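Local coordinates for imidazolonepropionase (Unidentified, PDB 2Q09), which catalyses the hydrolytic opening of the imidazolone ring of imidazolone-5-propanoate to give N-formimidoyl-L-glutamate, the third step of histidine degradation, at residues L222-L230 with L249-F258; F120-I131 with R160-R168. One frame throughout, in Å; residues are numbered along the deposited sequence.

Contact 1. Residues L222-L230 with L249-F258; sequences LAQTEQVYL and LGGSTLAANF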
loop_
_atom_site.group_PDB
_atom_site.type_symbol
_atom_site.label_atom_id
_atom_site.label_comp_id
_atom_site.label_asym_id
_atom_site.label_seq_id
_atom_site.Cartn_x
_atom_site.Cartn_y
_atom_site.Cartn_z
ATOM N N LEU A 222 20.703 4.897 -10.187
ATOM C CA LEU A 222 20.442 3.517 -10.555
ATOM C C LEU A 222 21.516 2.624 -9.926
ATOM O O LEU A 222 21.228 1.537 -9.434
ATOM C CB LEU A 222 20.459 3.392 -12.080
ATOM C CG LEU A 222 19.963 2.108 -12.742
ATOM C CD1 LEU A 222 18.460 1.950 -12.516
ATOM C CD2 LEU A 222 20.271 2.171 -14.228
ATOM N N ALA A 223 22.756 3.099 -9.934
ATOM C CA ALA A 223 23.869 2.343 -9.366
ATOM C C ALA A 223 23.705 2.173 -7.857
ATOM O O ALA A 223 23.884 1.080 -7.332
ATOM C CB ALA A 223 25.192 3.042 -9.679
ATOM N N GLN A 224 23.361 3.254 -7.168
ATOM C CA GLN A 224 23.176 3.195 -5.725
ATOM C C GLN A 224 21.960 2.343 -5.389
ATOM O O GLN A 224 21.921 1.686 -4.350
ATOM C CB GLN A 224 23.006 4.603 -5.169
ATOM C CG GLN A 224 24.198 5.495 -5.459
ATOM C CD GLN A 224 23.978 6.921 -5.018
ATOM O OE1 GLN A 224 22.949 7.522 -5.321
ATOM N NE2 GLN A 224 24.951 7.477 -4.308
ATOM N N THR A 225 20.968 2.360 -6.270
ATOM C CA THR A 225 19.758 1.573 -6.068
ATOM C C THR A 225 20.109 0.094 -6.178
ATOM O O THR A 225 19.610 -0.732 -5.420
ATOM C CB THR A 225 18.678 1.920 -7.126
ATOM O OG1 THR A 225 18.284 3.293 -6.985
ATOM C CG2 THR A 225 17.457 1.028 -6.952
ATOM N N GLU A 226 20.985 -0.233 -7.121
ATOM C CA GLU A 226 21.391 -1.615 -7.315
ATOM C C GLU A 226 22.119 -2.163 -6.096
ATOM O O GLU A 226 21.952 -3.326 -5.743
ATOM C CB GLU A 226 22.292 -1.726 -8.537
ATOM C CG GLU A 226 22.948 -3.075 -8.686
ATOM C CD GLU A 226 23.753 -3.175 -9.957
ATOM O OE1 GLU A 226 24.568 -2.265 -10.213
ATOM O OE2 GLU A 226 23.575 -4.162 -10.693
ATOM N N GLN A 227 22.930 -1.323 -5.459
ATOM C CA GLN A 227 23.669 -1.733 -4.274
ATOM C C GLN A 227 22.702 -2.165 -3.178
ATOM O O GLN A 227 22.924 -3.159 -2.492
ATOM C CB GLN A 227 24.545 -0.579 -3.777
ATOM C CG GLN A 227 25.773 -0.319 -4.636
ATOM C CD GLN A 227 26.642 -1.550 -4.780
ATOM O OE1 GLN A 227 26.623 -2.220 -5.808
ATOM N NE2 GLN A 227 27.396 -1.865 -3.737
ATOM N N VAL A 228 21.620 -1.412 -3.016
ATOM C CA VAL A 228 20.622 -1.736 -2.008
ATOM C C VAL A 228 19.938 -3.070 -2.286
ATOM O O VAL A 228 19.898 -3.931 -1.413
ATOM C CB VAL A 228 19.553 -0.630 -1.910
ATOM C CG1 VAL A 228 18.370 -1.122 -1.085
ATOM C CG2 VAL A 228 20.154 0.611 -1.268
ATOM N N TYR A 229 19.399 -3.242 -3.491
ATOM C CA TYR A 229 18.724 -4.492 -3.843
ATOM C C TYR A 229 19.626 -5.701 -3.631
ATOM O O TYR A 229 19.155 -6.786 -3.281
ATOM C CB TYR A 229 18.239 -4.460 -5.299
ATOM C CG TYR A 229 17.116 -3.475 -5.558
ATOM C CD1 TYR A 229 16.416 -2.894 -4.505
ATOM C CD2 TYR A 229 16.745 -3.140 -6.859
ATOM C CE1 TYR A 229 15.371 -2.003 -4.739
ATOM C CE2 TYR A 229 15.706 -2.250 -7.102
ATOM C CZ TYR A 229 15.024 -1.685 -6.039
ATOM O OH TYR A 229 13.996 -0.797 -6.273
ATOM N N LEU A 230 20.922 -5.514 -3.848
ATOM C CA LEU A 230 21.880 -6.601 -3.662
ATOM C C LEU A 230 21.915 -7.035 -2.203
ATOM O O LEU A 230 21.924 -8.226 -1.895
ATOM C CB LEU A 230 23.275 -6.158 -4.099
ATOM C CG LEU A 230 23.497 -6.146 -5.610
ATOM C CD1 LEU A 230 24.856 -5.549 -5.924
ATOM C CD2 LEU A 230 23.402 -7.568 -6.145
ATOM N N LEU A 249 15.218 6.939 -15.007
ATOM C CA LEU A 249 16.637 6.628 -14.928
ATOM C C LEU A 249 16.857 5.164 -15.290
ATOM O O LEU A 249 17.998 4.687 -15.328
ATOM C CB LEU A 249 17.169 6.884 -13.512
ATOM C CG LEU A 249 17.118 8.314 -12.965
ATOM C CD1 LEU A 249 17.725 8.337 -11.567
ATOM C CD2 LEU A 249 17.878 9.257 -13.884
ATOM N N GLY A 250 15.761 4.460 -15.563
ATOM C CA GLY A 250 15.843 3.052 -15.907
ATOM C C GLY A 250 15.627 2.193 -14.677
ATOM O O GLY A 250 15.867 0.991 -14.693
ATOM N N GLY A 251 15.164 2.825 -13.604
ATOM C CA GLY A 251 14.925 2.124 -12.358
ATOM C C GLY A 251 13.928 0.986 -12.435
ATOM O O GLY A 251 14.129 -0.057 -11.817
ATOM N N SER A 252 12.846 1.171 -13.185
ATOM C CA SER A 252 11.837 0.127 -13.297
ATOM C C SER A 252 12.416 -1.150 -13.904
ATOM O O SER A 252 12.060 -2.251 -13.496
ATOM C CB SER A 252 10.654 0.622 -14.132
ATOM O OG SER A 252 9.932 1.622 -13.437
ATOM N N THR A 253 13.308 -1.007 -14.880
ATOM C CA THR A 253 13.923 -2.174 -15.513
ATOM C C THR A 253 14.878 -2.878 -14.555
ATOM O O THR A 253 15.003 -4.101 -14.577
ATOM C CB THR A 253 14.688 -1.779 -16.793
ATOM O OG1 THR A 253 13.759 -1.271 -17.761
ATOM C CG2 THR A 253 15.418 -2.986 -17.376
ATOM N N LEU A 254 15.552 -2.104 -13.714
ATOM C CA LEU A 254 16.476 -2.675 -12.742
ATOM C C LEU A 254 15.678 -3.474 -11.718
ATOM O O LEU A 254 16.007 -4.622 -11.403
ATOM C CB LEU A 254 17.253 -1.560 -12.038
ATOM C CG LEU A 254 18.134 -1.972 -10.855
ATOM C CD1 LEU A 254 19.249 -2.902 -11.321
ATOM C CD2 LEU A 254 18.714 -0.723 -10.212
ATOM N N ALA A 255 14.620 -2.857 -11.203
ATOM C CA ALA A 255 13.762 -3.501 -10.221
ATOM C C ALA A 255 13.182 -4.789 -10.790
ATOM O O ALA A 255 13.132 -5.814 -10.106
ATOM C CB ALA A 255 12.638 -2.551 -9.805
ATOM N N ALA A 256 12.749 -4.741 -12.046
ATOM C CA ALA A 256 12.183 -5.921 -12.687
ATOM C C ALA A 256 13.223 -7.038 -12.770
ATOM O O ALA A 256 12.893 -8.214 -12.630
ATOM C CB ALA A 256 11.673 -5.570 -14.085
ATOM N N ASN A 257 14.483 -6.672 -12.997
ATOM C CA ASN A 257 15.548 -7.663 -13.094
ATOM C C ASN A 257 15.886 -8.269 -11.742
ATOM O O ASN A 257 16.517 -9.319 -11.662
ATOM C CB ASN A 257 16.803 -7.047 -13.708
ATOM C CG ASN A 257 16.624 -6.707 -15.173
ATOM O OD1 ASN A 257 15.933 -7.416 -15.906
ATOM N ND2 ASN A 257 17.257 -5.628 -15.616
ATOM N N PHE A 258 15.456 -7.602 -10.678
ATOM C CA PHE A 258 15.690 -8.070 -9.321
ATOM C C PHE A 258 14.452 -8.768 -8.774
ATOM O O PHE A 258 14.411 -9.146 -7.605
ATOM C CB PHE A 258 16.074 -6.891 -8.418
ATOM C CG PHE A 258 17.559 -6.696 -8.271
ATOM C CD1 PHE A 258 18.287 -7.462 -7.365
ATOM C CD2 PHE A 258 18.234 -5.760 -9.047
ATOM C CE1 PHE A 258 19.663 -7.301 -7.235
ATOM C CE2 PHE A 258 19.614 -5.593 -8.926
ATOM C CZ PHE A 258 20.329 -6.367 -8.012
#
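Leu222 and Gly251 begin a near-parallel pairing in which the axes of helix segments 222-230 and 251-257 approach to 10.4 Å at a crossing angle of -19°. Neighbouring CA atoms then pair Glu226 with Leu254 and Tyr229 with Phe258, one helical turn after another. Leu254 is the knob: its side chain enters the hole formed by Leu222, Thr225, Glu226 and Tyr229, with CD2 lying 3.5 Å from Leu222 CD1. The side chains of Leu222 and Leu254 run antiparallel alongside one another, and Leu222 CD1 also reaches Gly251 CA at 3.5 Å. At the C-terminal end, Tyr229 CB sits 3.6 Å from the centroid of the Phe258 ring, almost on its normal, as a CH-pi contact. The Tyr229 ring turns its edge to the same phenylalanine in a T-shaped pair, planes 64° apart, while Leu230 CD2 meets the Phe258 rim at CZ (3.8 Å). With Tyr229 CG beside its own backbone N (chi1 -68°), the ring runs inward past Ala255, and its hydroxyl is hydrogen-bonded to Lys240 O. Thr225 and Tyr229 also pack on Val213 of strand 210-213. Such side-by-side packing of successive helices outside parallel strands is characteristic of the TIM-barrel fold of the amidohydrolases.

Contact 2. Residues F120-I131 with R160-R168; sequences FELALPRVKSLI and RLGEALPIR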
loop_
_atom_site.group_PDB
_atom_site.type_symbol
_atom_site.label_atom_id
_atom_site.label_comp_id
_atom_site.label_asym_id
_atom_site.label_seq_id
_atom_site.Cartn_x
_atom_site.Cartn_y
_atom_site.Cartn_z
ATOM N N PHE A 120 3.630 6.020 17.555
ATOM C CA PHE A 120 2.555 5.038 17.642
ATOM C C PHE A 120 1.226 5.745 17.889
ATOM O O PHE A 120 0.231 5.478 17.213
ATOM C CB PHE A 120 2.841 4.060 18.786
ATOM C CG PHE A 120 1.733 3.083 19.048
ATOM C CD1 PHE A 120 1.529 1.993 18.207
ATOM C CD2 PHE A 120 0.874 3.265 20.128
ATOM C CE1 PHE A 120 0.487 1.094 18.443
ATOM C CE2 PHE A 120 -0.166 2.374 20.374
ATOM C CZ PHE A 120 -0.363 1.286 19.525
ATOM N N GLU A 121 1.218 6.649 18.865
ATOM C CA GLU A 121 0.021 7.405 19.205
ATOM C C GLU A 121 -0.423 8.305 18.046
ATOM O O GLU A 121 -1.615 8.533 17.855
ATOM C CB GLU A 121 0.267 8.260 20.454
ATOM C CG GLU A 121 0.562 7.471 21.725
ATOM C CD GLU A 121 -0.594 6.582 22.158
ATOM O OE1 GLU A 121 -1.760 6.998 21.995
ATOM O OE2 GLU A 121 -0.342 5.475 22.674
ATOM N N LEU A 122 0.537 8.833 17.293
ATOM C CA LEU A 122 0.226 9.696 16.155
ATOM C C LEU A 122 -0.350 8.896 14.986
ATOM O O LEU A 122 -1.185 9.394 14.223
ATOM C CB LEU A 122 1.482 10.427 15.682
ATOM C CG LEU A 122 1.962 11.598 16.539
ATOM C CD1 LEU A 122 3.338 12.037 16.083
ATOM C CD2 LEU A 122 0.956 12.747 16.431
ATOM N N ALA A 123 0.098 7.656 14.854
ATOM C CA ALA A 123 -0.350 6.796 13.764
ATOM C C ALA A 123 -1.681 6.086 14.005
ATOM O O ALA A 123 -2.374 5.745 13.043
ATOM C CB ALA A 123 0.740 5.759 13.434
ATOM N N LEU A 124 -2.024 5.837 15.270
ATOM C CA LEU A 124 -3.277 5.150 15.588
ATOM C C LEU A 124 -4.503 5.706 14.852
ATOM O O LEU A 124 -5.161 4.984 14.114
ATOM C CB LEU A 124 -3.550 5.176 17.101
ATOM C CG LEU A 124 -2.751 4.200 17.961
ATOM C CD1 LEU A 124 -3.092 4.398 19.442
ATOM C CD2 LEU A 124 -3.071 2.774 17.525
ATOM N N PRO A 125 -4.826 6.995 15.051
ATOM C CA PRO A 125 -5.988 7.603 14.387
ATOM C C PRO A 125 -5.955 7.516 12.863
ATOM O O PRO A 125 -7.004 7.466 12.219
ATOM C CB PRO A 125 -5.957 9.045 14.886
ATOM C CG PRO A 125 -4.495 9.279 15.104
ATOM C CD PRO A 125 -4.072 8.014 15.797
ATOM N N ARG A 126 -4.757 7.508 12.288
ATOM C CA ARG A 126 -4.626 7.415 10.839
ATOM C C ARG A 126 -5.039 6.013 10.387
ATOM O O ARG A 126 -5.814 5.856 9.444
ATOM C CB ARG A 126 -3.185 7.713 10.420
ATOM C CG ARG A 126 -2.727 9.138 10.805
ATOM C CD ARG A 126 -1.220 9.341 10.606
ATOM N NE ARG A 126 -0.795 10.617 11.180
ATOM C CZ ARG A 126 0.452 10.909 11.539
ATOM N NH1 ARG A 126 1.419 10.013 11.383
ATOM N NH2 ARG A 126 0.728 12.096 12.072
ATOM N N VAL A 127 -4.524 4.994 11.064
ATOM C CA VAL A 127 -4.869 3.622 10.718
ATOM C C VAL A 127 -6.353 3.356 10.949
ATOM O O VAL A 127 -6.968 2.596 10.207
ATOM C CB VAL A 127 -4.054 2.604 11.541
ATOM C CG1 VAL A 127 -4.463 1.172 11.161
ATOM C CG2 VAL A 127 -2.570 2.803 11.278
ATOM N N LYS A 128 -6.933 3.989 11.964
ATOM C CA LYS A 128 -8.348 3.776 12.247
ATOM C C LYS A 128 -9.231 4.281 11.117
ATOM O O LYS A 128 -10.306 3.732 10.867
ATOM C CB LYS A 128 -8.734 4.434 13.575
ATOM C CG LYS A 128 -8.152 3.673 14.771
ATOM C CD LYS A 128 -8.589 4.249 16.107
ATOM C CE LYS A 128 -7.962 3.445 17.236
ATOM N NZ LYS A 128 -8.344 3.941 18.586
ATOM N N SER A 129 -8.791 5.330 10.428
ATOM C CA SER A 129 -9.578 5.839 9.311
ATOM C C SER A 129 -9.545 4.841 8.157
ATOM O O SER A 129 -10.540 4.649 7.459
ATOM C CB SER A 129 -9.054 7.198 8.848
ATOM O OG SER A 129 -9.506 8.223 9.716
ATOM N N LEU A 130 -8.397 4.210 7.947
ATOM C CA LEU A 130 -8.293 3.227 6.873
ATOM C C LEU A 130 -9.150 2.015 7.246
ATOM O O LEU A 130 -9.845 1.446 6.403
ATOM C CB LEU A 130 -6.839 2.792 6.663
ATOM C CG LEU A 130 -5.887 3.838 6.073
ATOM C CD1 LEU A 130 -4.501 3.237 5.905
ATOM C CD2 LEU A 130 -6.420 4.313 4.723
ATOM N N ILE A 131 -9.097 1.620 8.516
ATOM C CA ILE A 131 -9.872 0.479 8.999
ATOM C C ILE A 131 -11.365 0.614 8.686
ATOM O O ILE A 131 -11.974 -0.306 8.133
ATOM C CB ILE A 131 -9.678 0.291 10.534
ATOM C CG1 ILE A 131 -8.397 -0.512 10.826
ATOM C CG2 ILE A 131 -10.849 -0.497 11.133
ATOM C CD1 ILE A 131 -7.214 -0.140 9.983
ATOM N N ARG A 160 3.911 -2.685 15.997
ATOM C CA ARG A 160 3.035 -2.390 17.137
ATOM C C ARG A 160 1.605 -2.118 16.690
ATOM O O ARG A 160 0.644 -2.541 17.334
ATOM C CB ARG A 160 3.537 -1.170 17.919
ATOM C CG ARG A 160 4.345 -1.514 19.142
ATOM C CD ARG A 160 4.963 -0.264 19.776
ATOM N NE ARG A 160 4.075 0.433 20.699
ATOM C CZ ARG A 160 4.433 1.537 21.357
ATOM N NH1 ARG A 160 5.645 2.057 21.186
ATOM N NH2 ARG A 160 3.585 2.115 22.195
ATOM N N LEU A 161 1.461 -1.391 15.585
ATOM C CA LEU A 161 0.138 -1.072 15.067
ATOM C C LEU A 161 -0.588 -2.345 14.652
ATOM O O LEU A 161 -1.781 -2.500 14.918
ATOM C CB LEU A 161 0.255 -0.113 13.879
ATOM C CG LEU A 161 0.798 1.274 14.254
ATOM C CD1 LEU A 161 1.207 2.037 13.004
ATOM C CD2 LEU A 161 -0.277 2.033 15.033
ATOM N N GLY A 162 0.145 -3.255 14.016
ATOM C CA GLY A 162 -0.443 -4.508 13.573
ATOM C C GLY A 162 -0.861 -5.391 14.734
ATOM O O GLY A 162 -1.738 -6.239 14.598
ATOM N N GLU A 163 -0.234 -5.193 15.886
ATOM C CA GLU A 163 -0.563 -5.984 17.069
ATOM C C GLU A 163 -1.699 -5.356 17.864
ATOM O O GLU A 163 -2.529 -6.062 18.439
ATOM C CB GLU A 163 0.664 -6.122 17.972
ATOM C CG GLU A 163 1.699 -7.114 17.468
ATOM C CD GLU A 163 1.143 -8.521 17.376
ATOM O OE1 GLU A 163 0.397 -8.810 16.416
ATOM O OE2 GLU A 163 1.440 -9.336 18.275
ATOM N N ALA A 164 -1.739 -4.029 17.885
ATOM C CA ALA A 164 -2.760 -3.311 18.639
ATOM C C ALA A 164 -4.105 -3.143 17.937
ATOM O O ALA A 164 -5.131 -2.973 18.605
ATOM C CB ALA A 164 -2.221 -1.948 19.050
ATOM N N LEU A 165 -4.116 -3.193 16.608
ATOM C CA LEU A 165 -5.356 -3.012 15.858
ATOM C C LEU A 165 -5.673 -4.227 14.990
ATOM O O LEU A 165 -4.773 -4.986 14.623
ATOM C CB LEU A 165 -5.257 -1.759 14.977
ATOM C CG LEU A 165 -5.007 -0.425 15.696
ATOM C CD1 LEU A 165 -4.762 0.677 14.679
ATOM C CD2 LEU A 165 -6.204 -0.079 16.571
ATOM N N PRO A 166 -6.958 -4.423 14.650
ATOM C CA PRO A 166 -7.379 -5.556 13.820
ATOM C C PRO A 166 -7.086 -5.287 12.343
ATOM O O PRO A 166 -8.000 -5.077 11.541
ATOM C CB PRO A 166 -8.872 -5.648 14.112
ATOM C CG PRO A 166 -9.261 -4.197 14.236
ATOM C CD PRO A 166 -8.121 -3.620 15.081
ATOM N N ILE A 167 -5.804 -5.311 11.993
ATOM C CA ILE A 167 -5.393 -5.032 10.623
ATOM C C ILE A 167 -4.016 -5.654 10.381
ATOM O O ILE A 167 -3.172 -5.663 11.278
ATOM C CB ILE A 167 -5.364 -3.482 10.414
ATOM C CG1 ILE A 167 -5.417 -3.116 8.928
ATOM C CG2 ILE A 167 -4.145 -2.882 11.103
ATOM C CD1 ILE A 167 -4.184 -3.448 8.152
ATOM N N ARG A 168 -3.794 -6.185 9.180
ATOM C CA ARG A 168 -2.508 -6.788 8.849
ATOM C C ARG A 168 -1.549 -5.700 8.373
ATOM O O ARG A 168 -1.914 -4.843 7.560
ATOM C CB ARG A 168 -2.667 -7.846 7.754
ATOM C CG ARG A 168 -3.580 -9.005 8.135
ATOM C CD ARG A 168 -3.769 -9.953 6.952
ATOM N NE ARG A 168 -4.812 -10.949 7.200
ATOM C CZ ARG A 168 -4.642 -12.065 7.901
ATOM N NH1 ARG A 168 -3.457 -12.350 8.435
ATOM N NH2 ARG A 168 -5.664 -12.897 8.074
#
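Phe120 and Arg160 meet flat: the guanidinium lies over one face of the ring, its plane only 18° from that of the phenyl group and the centres 4.3 Å apart. The stack is off-centre, a cation-pi contact in which Arg160 NH2 comes 3.6 Å from Phe120 CD2. A bend at chi3 (85°) folds the arginine over the ring, and a salt bridge from NH1 to Asp117 anchors its far end. Ala164 CB approaches the edge of the same ring at CZ, while Leu161 CD2 lies 3.6 Å from Phe120 CE1. Were Phe120 cut back to an alanine, the Arg160 guanidinium would probably lose its flat support and a gap would open beside Leu161 and Ala164. Leu161 is a knob set among Phe120, Ala123, Leu124 and Val127, with CD1 turned to Ala123 CB (3.8 Å) and CD2 shared between Phe120 and Leu124. The axes of segments 120-131 and 160-164 cross at -56°, and the helices they lie on belong to the outer layer of the TIM barrel, where Leu161 also touches Ile140 of the inner strand 135-141. Past the end of helix 148-164, Leu165 places CD1 between Leu124 CD2 and Val127 CG1, 3.6 Å from the latter, and its CD2 meets the extended Lys128 chain at CE. Ile167, buried just before strand 168-176, offers CG2 to Val127 CG1 at 4.1 Å.

After the N-terminal strands, strand 63-73 and three earlier helices, the chain enters helix 116-133, runs inward through strand 135-141 and returns along helix 148-164; contact 2 closes this excursion, with 28 residues between its segments, just as strand 168-176 begins. Helix 187-204 and strand 210-213 follow before helix 222-234 opens contact 1, which closes at helix 251-257 after strand 238-243, an interval of 18 residues. The two closures therefore stand in series, neither enclosing nor crossing the other. The centres of contacts 1 and 2 lie about 32 Å apart on opposite sides of the chain's centre, and the two contacts do not touch. Each ties helices flanking an intervening strand, a local principle of barrel construction.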